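PDB 6WY9: acyl-CoA dehydrogenase domain protein Tcur3481 from Thermomonospora curvata, which binds FAD, probably as an acyl-CoA dehydrogenase-type flavoprotein oxidoreductase. Local coordinates for residues B[243-248]-B[326-331]; B[296-301]-B[351-356]. All blocks are in the same frame, centred on the assembly; numbering follows the deposited sequence.

Contact 1 of 2, residues B[243-248]-B[326-331]; sequences ASYLKE and VDYPIH
Tyr245 and Tyr328 make this contact by themselves. Tyr328 directs its ring edge toward the face of Tyr245 in an offset edge-to-face (T-shaped) pair. The ring centroids lie 5.8 Å apart and the planes meet at 69°. The phenol oxygen of Tyr328 leads. It comes to 3.5 Å from CD1 of Tyr245. It also sits 3.6 Å from CB of Tyr245, so it touches the root of the side chain and not its hydroxyl end. Behind the oxygen, CZ of Tyr328 is 4.3 Å from CD1 of Tyr245. Both side chains leave their backbones heading across the gap, and chi1 of 180° swings each ring to the carbonyl side. The length of the two tyrosines spans a gap in which the closest CA atoms, those of Tyr245 and Ile330, are 10.2 Å apart.

The Tyr328 ring is also lined by its own segment. CD of Pro329 lies 3.2 Å above one face, near the rim, and CG2 of Ile330 lies at the edge in the ring plane. Beyond the two segments, the His319 ring stacks with Tyr245. Ile322 touches both tyrosines.

The contact joins the C-terminal part of helix 215-248 to the turn leading into helix 330-340. The side chain of Tyr245 lies about 5 Å from the bound dihydro-FAD, and His319 belongs to the flavin pocket. No hydrogen bond crosses between the segments. The chemistry implies an aromatic contact beside the cofactor, in which the Tyr328 hydroxyl both bonds to His319 NE2 and lies against CD1 and CB of Tyr245.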
ATOM      1  N   ALA B 243       5.431  10.818 -18.050  1.00 37.76           N
ATOM      2  CA  ALA B 243       6.886  10.849 -18.194  1.00 38.84           C
ATOM      3  C   ALA B 243       7.331  12.026 -19.067  1.00 39.13           C
ATOM      4  O   ALA B 243       8.281  12.754 -18.724  1.00 38.08           O
ATOM      5  CB  ALA B 243       7.378   9.524 -18.792  1.00 39.60           C
ATOM      6  N   SER B 244       6.692  12.193 -20.241  1.00 38.08           N
ATOM      7  CA  SER B 244       7.028  13.321 -21.109  1.00 39.52           C
ATOM      8  C   SER B 244       6.791  14.648 -20.407  1.00 35.66           C
ATOM      9  O   SER B 244       7.584  15.590 -20.553  1.00 37.60           O
ATOM     10  CB  SER B 244       6.193  13.279 -22.410  1.00 43.32           C
ATOM     11  OG  SER B 244       6.437  12.092 -23.160  1.00 47.35           O
ATOM     12  N   TYR B 245       5.641  14.792 -19.749  1.00 34.97           N
ATOM     13  CA  TYR B 245       5.324  16.054 -19.089  1.00 36.57           C
ATOM     14  C   TYR B 245       6.367  16.388 -18.006  1.00 38.42           C
ATOM     15  O   TYR B 245       6.826  17.535 -17.907  1.00 38.96           O
ATOM     16  CB  TYR B 245       3.909  15.997 -18.469  1.00 36.30           C
ATOM     17  CG  TYR B 245       3.534  17.285 -17.768  1.00 36.11           C
ATOM     18  CD1 TYR B 245       3.169  18.388 -18.509  1.00 37.49           C
ATOM     19  CD2 TYR B 245       3.549  17.396 -16.371  1.00 35.06           C
ATOM     20  CE1 TYR B 245       2.832  19.609 -17.902  1.00 38.74           C
ATOM     21  CE2 TYR B 245       3.203  18.626 -15.737  1.00 34.98           C
ATOM     22  CZ  TYR B 245       2.862  19.712 -16.498  1.00 38.05           C
ATOM     23  OH  TYR B 245       2.517  20.917 -15.925  1.00 36.82           O
ATOM     24  N   LEU B 246       6.773  15.392 -17.204  1.00 36.33           N
ATOM     25  CA  LEU B 246       7.698  15.633 -16.093  1.00 36.31           C
ATOM     26  C   LEU B 246       9.126  15.967 -16.576  1.00 36.10           C
ATOM     27  O   LEU B 246       9.937  16.473 -15.780  1.00 35.75           O
ATOM     28  CB  LEU B 246       7.721  14.407 -15.141  1.00 35.49           C
ATOM     29  CG  LEU B 246       6.370  14.153 -14.427  1.00 35.30           C
ATOM     30  CD1 LEU B 246       6.272  12.792 -13.666  1.00 34.89           C
ATOM     31  CD2 LEU B 246       6.089  15.297 -13.478  1.00 34.52           C
ATOM     32  N   LYS B 247       9.452  15.664 -17.835  1.00 36.67           N
ATOM     33  CA  LYS B 247      10.709  16.151 -18.398  1.00 38.52           C
ATOM     34  C   LYS B 247      10.644  17.638 -18.694  1.00 40.76           C
ATOM     35  O   LYS B 247      11.674  18.304 -18.688  1.00 41.77           O
ATOM     36  CB  LYS B 247      11.060  15.415 -19.692  1.00 39.85           C
ATOM     37  CG  LYS B 247      11.246  13.911 -19.513  1.00 41.02           C
ATOM     38  CD  LYS B 247      11.292  13.174 -20.874  1.00 43.41           C
ATOM     39  CE  LYS B 247      11.359  11.682 -20.588  1.00 44.51           C
ATOM     40  NZ  LYS B 247      11.181  10.823 -21.772  1.00 46.13           N
ATOM     41  N   GLU B 248       9.456  18.140 -19.059  1.00 40.63           N
ATOM     42  CA  GLU B 248       9.256  19.520 -19.503  1.00 40.60           C
ATOM     43  C   GLU B 248       9.109  20.466 -18.320  1.00 40.57           C
ATOM     44  O   GLU B 248       9.705  21.554 -18.283  1.00 40.92           O
ATOM     45  CB  GLU B 248       7.974  19.608 -20.353  1.00 40.56           C
ATOM     46  CG  GLU B 248       7.990  18.868 -21.705  1.00 42.89           C
ATOM     47  CD  GLU B 248       6.594  18.776 -22.343  1.00 45.57           C
ATOM     48  OE1 GLU B 248       5.595  19.269 -21.757  1.00 45.78           O
ATOM     49  OE2 GLU B 248       6.491  18.176 -23.432  1.00 48.16           O
ATOM     50  N   VAL B 326      -9.781  19.760 -18.194  1.00 40.90           N
ATOM     51  CA  VAL B 326     -10.373  18.890 -19.208  1.00 40.62           C
ATOM     52  C   VAL B 326      -9.849  19.191 -20.602  1.00 42.82           C
ATOM     53  O   VAL B 326     -10.093  18.401 -21.508  1.00 42.46           O
ATOM     54  CB  VAL B 326     -11.923  18.911 -19.318  1.00 40.40           C
ATOM     55  CG1 VAL B 326     -12.600  18.446 -17.984  1.00 39.24           C
ATOM     56  CG2 VAL B 326     -12.461  20.293 -19.822  1.00 41.58           C
ATOM     57  N   ASP B 327      -9.097  20.273 -20.788  1.00 45.25           N
ATOM     58  CA  ASP B 327      -8.490  20.516 -22.091  1.00 49.76           C
ATOM     59  C   ASP B 327      -7.113  19.887 -22.234  1.00 45.60           C
ATOM     60  O   ASP B 327      -6.478  20.054 -23.279  1.00 45.68           O
ATOM     61  CB  ASP B 327      -8.438  22.018 -22.372  1.00 58.42           C
ATOM     62  CG  ASP B 327      -9.825  22.556 -22.720  1.00 70.16           C
ATOM     63  OD1 ASP B 327     -10.187  23.661 -22.269  1.00 74.42           O
ATOM     64  OD2 ASP B 327     -10.588  21.817 -23.393  1.00 73.63           O
ATOM     65  N   TYR B 328      -6.661  19.147 -21.225  1.00 43.09           N
ATOM     66  CA  TYR B 328      -5.381  18.462 -21.203  1.00 41.74           C
ATOM     67  C   TYR B 328      -5.675  16.957 -21.159  1.00 42.20           C
ATOM     68  O   TYR B 328      -6.741  16.571 -20.678  1.00 40.25           O
ATOM     69  CB  TYR B 328      -4.551  18.922 -19.983  1.00 39.06           C
ATOM     70  CG  TYR B 328      -3.180  18.257 -19.863  1.00 37.41           C
ATOM     71  CD1 TYR B 328      -2.069  18.760 -20.576  1.00 37.94           C
ATOM     72  CD2 TYR B 328      -3.014  17.093 -19.084  1.00 36.21           C
ATOM     73  CE1 TYR B 328      -0.813  18.138 -20.496  1.00 37.43           C
ATOM     74  CE2 TYR B 328      -1.798  16.442 -18.982  1.00 35.68           C
ATOM     75  CZ  TYR B 328      -0.683  16.971 -19.695  1.00 39.21           C
ATOM     76  OH  TYR B 328       0.544  16.346 -19.610  1.00 40.43           O
ATOM     77  N   PRO B 329      -4.810  16.081 -21.716  1.00 42.08           N
ATOM     78  CA  PRO B 329      -5.285  14.722 -22.016  1.00 41.71           C
ATOM     79  C   PRO B 329      -5.419  13.786 -20.831  1.00 38.22           C
ATOM     80  O   PRO B 329      -6.215  12.841 -20.901  1.00 35.64           O
ATOM     81  CB  PRO B 329      -4.236  14.181 -23.006  1.00 43.42           C
ATOM     82  CG  PRO B 329      -3.057  15.121 -22.889  1.00 42.78           C
ATOM     83  CD  PRO B 329      -3.651  16.454 -22.547  1.00 43.24           C
ATOM     84  N   ILE B 330      -4.622  13.987 -19.774  1.00 36.35           N
ATOM     85  CA  ILE B 330      -4.412  12.870 -18.851  1.00 37.14           C
ATOM     86  C   ILE B 330      -5.714  12.507 -18.123  1.00 37.92           C
ATOM     87  O   ILE B 330      -5.914  11.344 -17.770  1.00 37.30           O
ATOM     88  CB  ILE B 330      -3.274  13.178 -17.845  1.00 38.02           C
ATOM     89  CG1 ILE B 330      -2.845  11.889 -17.097  1.00 36.81           C
ATOM     90  CG2 ILE B 330      -3.719  14.288 -16.832  1.00 36.78           C
ATOM     91  CD1 ILE B 330      -2.075  10.857 -18.012  1.00 36.82           C
ATOM     92  N   HIS B 331      -6.616  13.475 -17.889  1.00 36.35           N
ATOM     93  CA  HIS B 331      -7.818  13.174 -17.097  1.00 36.41           C
ATOM     94  C   HIS B 331      -8.666  12.057 -17.728  1.00 36.32           C
ATOM     95  O   HIS B 331      -9.410  11.375 -17.019  1.00 34.96           O
ATOM     96  CB  HIS B 331      -8.701  14.409 -16.943  1.00 36.20           C
ATOM     97  CG  HIS B 331      -9.423  14.775 -18.205  1.00 37.21           C
ATOM     98  ND1 HIS B 331      -8.762  15.325 -19.295  1.00 37.09           N
ATOM     99  CD2 HIS B 331     -10.720  14.638 -18.583  1.00 38.53           C
ATOM    100  CE1 HIS B 331      -9.631  15.551 -20.270  1.00 38.50           C
ATOM    101  NE2 HIS B 331     -10.824  15.142 -19.865  1.00 38.07           N
TER

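Contact 2 of 2, residues B[296-301]-B[351-356]; sequences AALVAK and LQRLGD
Arg353 is the first residue of 351-356 to meet 296-301, and it does so with its aliphatic part. Its CG lies 3.7 Å from CD1 of Leu298, and its CD lies 3.9 Å from the same methyl. The two side chains cross at about a right angle. The Arg353 chain bends at chi3 (-72°), about the CG-CD bond that lies against Leu298, and so turns NE aside. Its NH1 forms a salt bridge with Asp130 of the same chain.

Leu354 comes next, and its CA is 6.4 Å from that of Leu298. CD1 of Leu298 rests 3.8 Å from the backbone N of Leu354, and so reaches the helix backbone itself. It is 4.3 Å from CB of Leu354. The far end of Leu354 turns to another partner: its CD2 meets CG2 of Val299 at 3.9 Å. Leu298 and Val299 thus receive different parts of one leucine. At the end of the segment Asp356 looks outward to the assembly, where its OD1 pairs with a basic side chain of a neighbouring subunit.

No hydrogen bond crosses the contact. The axes of the two short segments approach to 9.9 Å and run nearly antiparallel, at 155°. Helices 295-319 and 347-362 are thereby joined through a mostly buried apolar seam. Such antiparallel helix packing is typical of the C-terminal helical domain of acyl-CoA dehydrogenases.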
ATOM      1  N   ALA B 296      -6.551 -17.630 -13.986  1.00 37.91           N
ATOM      2  CA  ALA B 296      -5.618 -16.752 -14.678  1.00 40.03           C
ATOM      3  C   ALA B 296      -6.307 -15.455 -15.104  1.00 40.75           C
ATOM      4  O   ALA B 296      -5.703 -14.385 -15.050  1.00 39.77           O
ATOM      5  CB  ALA B 296      -4.990 -17.470 -15.872  1.00 38.79           C
ATOM      6  N   ALA B 297      -7.567 -15.546 -15.553  1.00 43.03           N
ATOM      7  CA  ALA B 297      -8.305 -14.358 -15.965  1.00 42.77           C
ATOM      8  C   ALA B 297      -8.558 -13.417 -14.794  1.00 41.88           C
ATOM      9  O   ALA B 297      -8.443 -12.193 -14.943  1.00 41.81           O
ATOM     10  CB  ALA B 297      -9.618 -14.786 -16.641  1.00 43.43           C
ATOM     11  N   LEU B 298      -8.876 -13.974 -13.607  1.00 39.09           N
ATOM     12  CA  LEU B 298      -9.078 -13.159 -12.418  1.00 37.82           C
ATOM     13  C   LEU B 298      -7.791 -12.500 -11.948  1.00 36.01           C
ATOM     14  O   LEU B 298      -7.836 -11.377 -11.424  1.00 34.13           O
ATOM     15  CB  LEU B 298      -9.683 -14.008 -11.284  1.00 39.22           C
ATOM     16  CG  LEU B 298     -11.223 -14.116 -11.308  1.00 41.85           C
ATOM     17  CD1 LEU B 298     -11.729 -15.241 -10.369  1.00 41.57           C
ATOM     18  CD2 LEU B 298     -11.860 -12.735 -10.934  1.00 39.51           C
ATOM     19  N   VAL B 299      -6.648 -13.189 -12.080  1.00 35.50           N
ATOM     20  CA  VAL B 299      -5.364 -12.570 -11.760  1.00 34.78           C
ATOM     21  C   VAL B 299      -5.106 -11.401 -12.708  1.00 35.94           C
ATOM     22  O   VAL B 299      -4.728 -10.308 -12.275  1.00 35.27           O
ATOM     23  CB  VAL B 299      -4.208 -13.602 -11.812  1.00 35.84           C
ATOM     24  CG1 VAL B 299      -2.850 -12.906 -11.795  1.00 33.13           C
ATOM     25  CG2 VAL B 299      -4.266 -14.569 -10.608  1.00 34.70           C
ATOM     26  N   ALA B 300      -5.306 -11.612 -14.014  1.00 36.18           N
ATOM     27  CA  ALA B 300      -5.106 -10.482 -14.924  1.00 36.55           C
ATOM     28  C   ALA B 300      -6.046  -9.340 -14.561  1.00 34.70           C
ATOM     29  O   ALA B 300      -5.637  -8.178 -14.528  1.00 35.44           O
ATOM     30  CB  ALA B 300      -5.312 -10.912 -16.373  1.00 37.39           C
ATOM     31  N   LYS B 301      -7.301  -9.659 -14.256  1.00 36.77           N
ATOM     32  CA  LYS B 301      -8.293  -8.626 -13.934  1.00 35.42           C
ATOM     33  C   LYS B 301      -7.972  -7.920 -12.623  1.00 36.84           C
ATOM     34  O   LYS B 301      -8.168  -6.698 -12.498  1.00 35.79           O
ATOM     35  CB  LYS B 301      -9.697  -9.269 -13.892  1.00 38.46           C
ATOM     36  CG  LYS B 301     -10.857  -8.296 -13.595  1.00 40.14           C
ATOM     37  CD  LYS B 301     -10.870  -7.131 -14.626  1.00 43.89           C
ATOM     38  CE  LYS B 301     -12.231  -6.394 -14.611  1.00 47.57           C
ATOM     39  NZ  LYS B 301     -12.721  -6.069 -13.220  1.00 49.75           N
ATOM     40  N   LEU B 351     -10.630 -10.402  -5.601  1.00 34.58           N
ATOM     41  CA  LEU B 351      -9.891 -11.223  -4.641  1.00 35.74           C
ATOM     42  C   LEU B 351     -10.799 -12.226  -3.967  1.00 37.41           C
ATOM     43  O   LEU B 351     -10.402 -13.370  -3.739  1.00 37.94           O
ATOM     44  CB  LEU B 351      -9.189 -10.349  -3.585  1.00 33.87           C
ATOM     45  CG  LEU B 351      -8.033  -9.444  -4.056  1.00 35.37           C
ATOM     46  CD1 LEU B 351      -7.434  -8.597  -2.876  1.00 35.63           C
ATOM     47  CD2 LEU B 351      -6.903 -10.253  -4.811  1.00 36.23           C
ATOM     48  N   GLN B 352     -12.030 -11.827  -3.625  1.00 36.48           N
ATOM     49  CA  GLN B 352     -12.918 -12.797  -2.993  1.00 35.11           C
ATOM     50  C   GLN B 352     -13.226 -13.977  -3.918  1.00 36.60           C
ATOM     51  O   GLN B 352     -13.163 -15.143  -3.506  1.00 35.81           O
ATOM     52  CB  GLN B 352     -14.208 -12.127  -2.552  1.00 34.66           C
ATOM     53  CG  GLN B 352     -15.128 -13.134  -1.803  1.00 34.77           C
ATOM     54  CD  GLN B 352     -16.291 -12.408  -1.178  1.00 38.03           C
ATOM     55  OE1 GLN B 352     -16.107 -11.670  -0.167  1.00 37.75           O
ATOM     56  NE2 GLN B 352     -17.517 -12.578  -1.764  1.00 37.57           N
ATOM     57  N   ARG B 353     -13.565 -13.689  -5.174  1.00 36.15           N
ATOM     58  CA  ARG B 353     -13.846 -14.733  -6.142  1.00 40.10           C
ATOM     59  C   ARG B 353     -12.621 -15.618  -6.364  1.00 37.84           C
ATOM     60  O   ARG B 353     -12.730 -16.854  -6.431  1.00 37.96           O
ATOM     61  CB  ARG B 353     -14.312 -14.097  -7.459  1.00 43.72           C
ATOM     62  CG  ARG B 353     -14.860 -15.135  -8.445  1.00 52.93           C
ATOM     63  CD  ARG B 353     -15.497 -14.467  -9.690  1.00 61.05           C
ATOM     64  NE  ARG B 353     -16.777 -13.810  -9.378  1.00 67.94           N
ATOM     65  CZ  ARG B 353     -17.921 -14.462  -9.150  1.00 72.87           C
ATOM     66  NH1 ARG B 353     -19.026 -13.794  -8.870  1.00 73.59           N
ATOM     67  NH2 ARG B 353     -17.946 -15.785  -9.177  1.00 76.48           N
ATOM     68  N   LEU B 354     -11.450 -14.997  -6.543  1.00 37.51           N
ATOM     69  CA  LEU B 354     -10.232 -15.773  -6.730  1.00 39.18           C
ATOM     70  C   LEU B 354      -9.944 -16.639  -5.495  1.00 36.91           C
ATOM     71  O   LEU B 354      -9.496 -17.779  -5.619  1.00 37.97           O
ATOM     72  CB  LEU B 354      -9.052 -14.831  -7.018  1.00 37.24           C
ATOM     73  CG  LEU B 354      -7.646 -15.439  -7.191  1.00 37.50           C
ATOM     74  CD1 LEU B 354      -7.602 -16.470  -8.377  1.00 37.41           C
ATOM     75  CD2 LEU B 354      -6.661 -14.352  -7.509  1.00 37.08           C
ATOM     76  N   GLY B 355     -10.137 -16.091  -4.305  1.00 35.38           N
ATOM     77  CA  GLY B 355      -9.903 -16.881  -3.105  1.00 35.79           C
ATOM     78  C   GLY B 355     -10.814 -18.095  -2.976  1.00 37.09           C
ATOM     79  O   GLY B 355     -10.399 -19.138  -2.429  1.00 37.26           O
ATOM     80  N   ASP B 356     -12.064 -17.983  -3.460  1.00 34.22           N
ATOM     81  CA  ASP B 356     -12.978 -19.137  -3.441  1.00 36.08           C
ATOM     82  C   ASP B 356     -12.496 -20.208  -4.420  1.00 37.12           C
ATOM     83  O   ASP B 356     -12.562 -21.403  -4.116  1.00 34.34           O
ATOM     84  CB  ASP B 356     -14.404 -18.686  -3.807  1.00 38.68           C
ATOM     85  CG  ASP B 356     -15.102 -17.904  -2.659  1.00 41.85           C
ATOM     86  OD1 ASP B 356     -14.626 -17.988  -1.500  1.00 41.83           O
ATOM     87  OD2 ASP B 356     -16.131 -17.229  -2.914  1.00 44.01           O
TER

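From the N terminus, helix 215-248 supplies 243-248, the first half of contact 1. The chain then runs through helix 260-288 into helix 295-319, which carries 296-301 of contact 2. Contact 1 closes when 326-331 is reached, with 77 residues between its segments. Contact 2 closes later, at 351-356, after 49 intervening residues. The segments alternate, so the two loops cross. Helix 330-340 links the second half of contact 1 to helix 347-362. Contact 1 ties the last part of helix 215-248 to the turn before helix 330-340, beside the flavin pocket. Contact 2 pairs helices away from the annotated sites. Their centres are 33 Å apart.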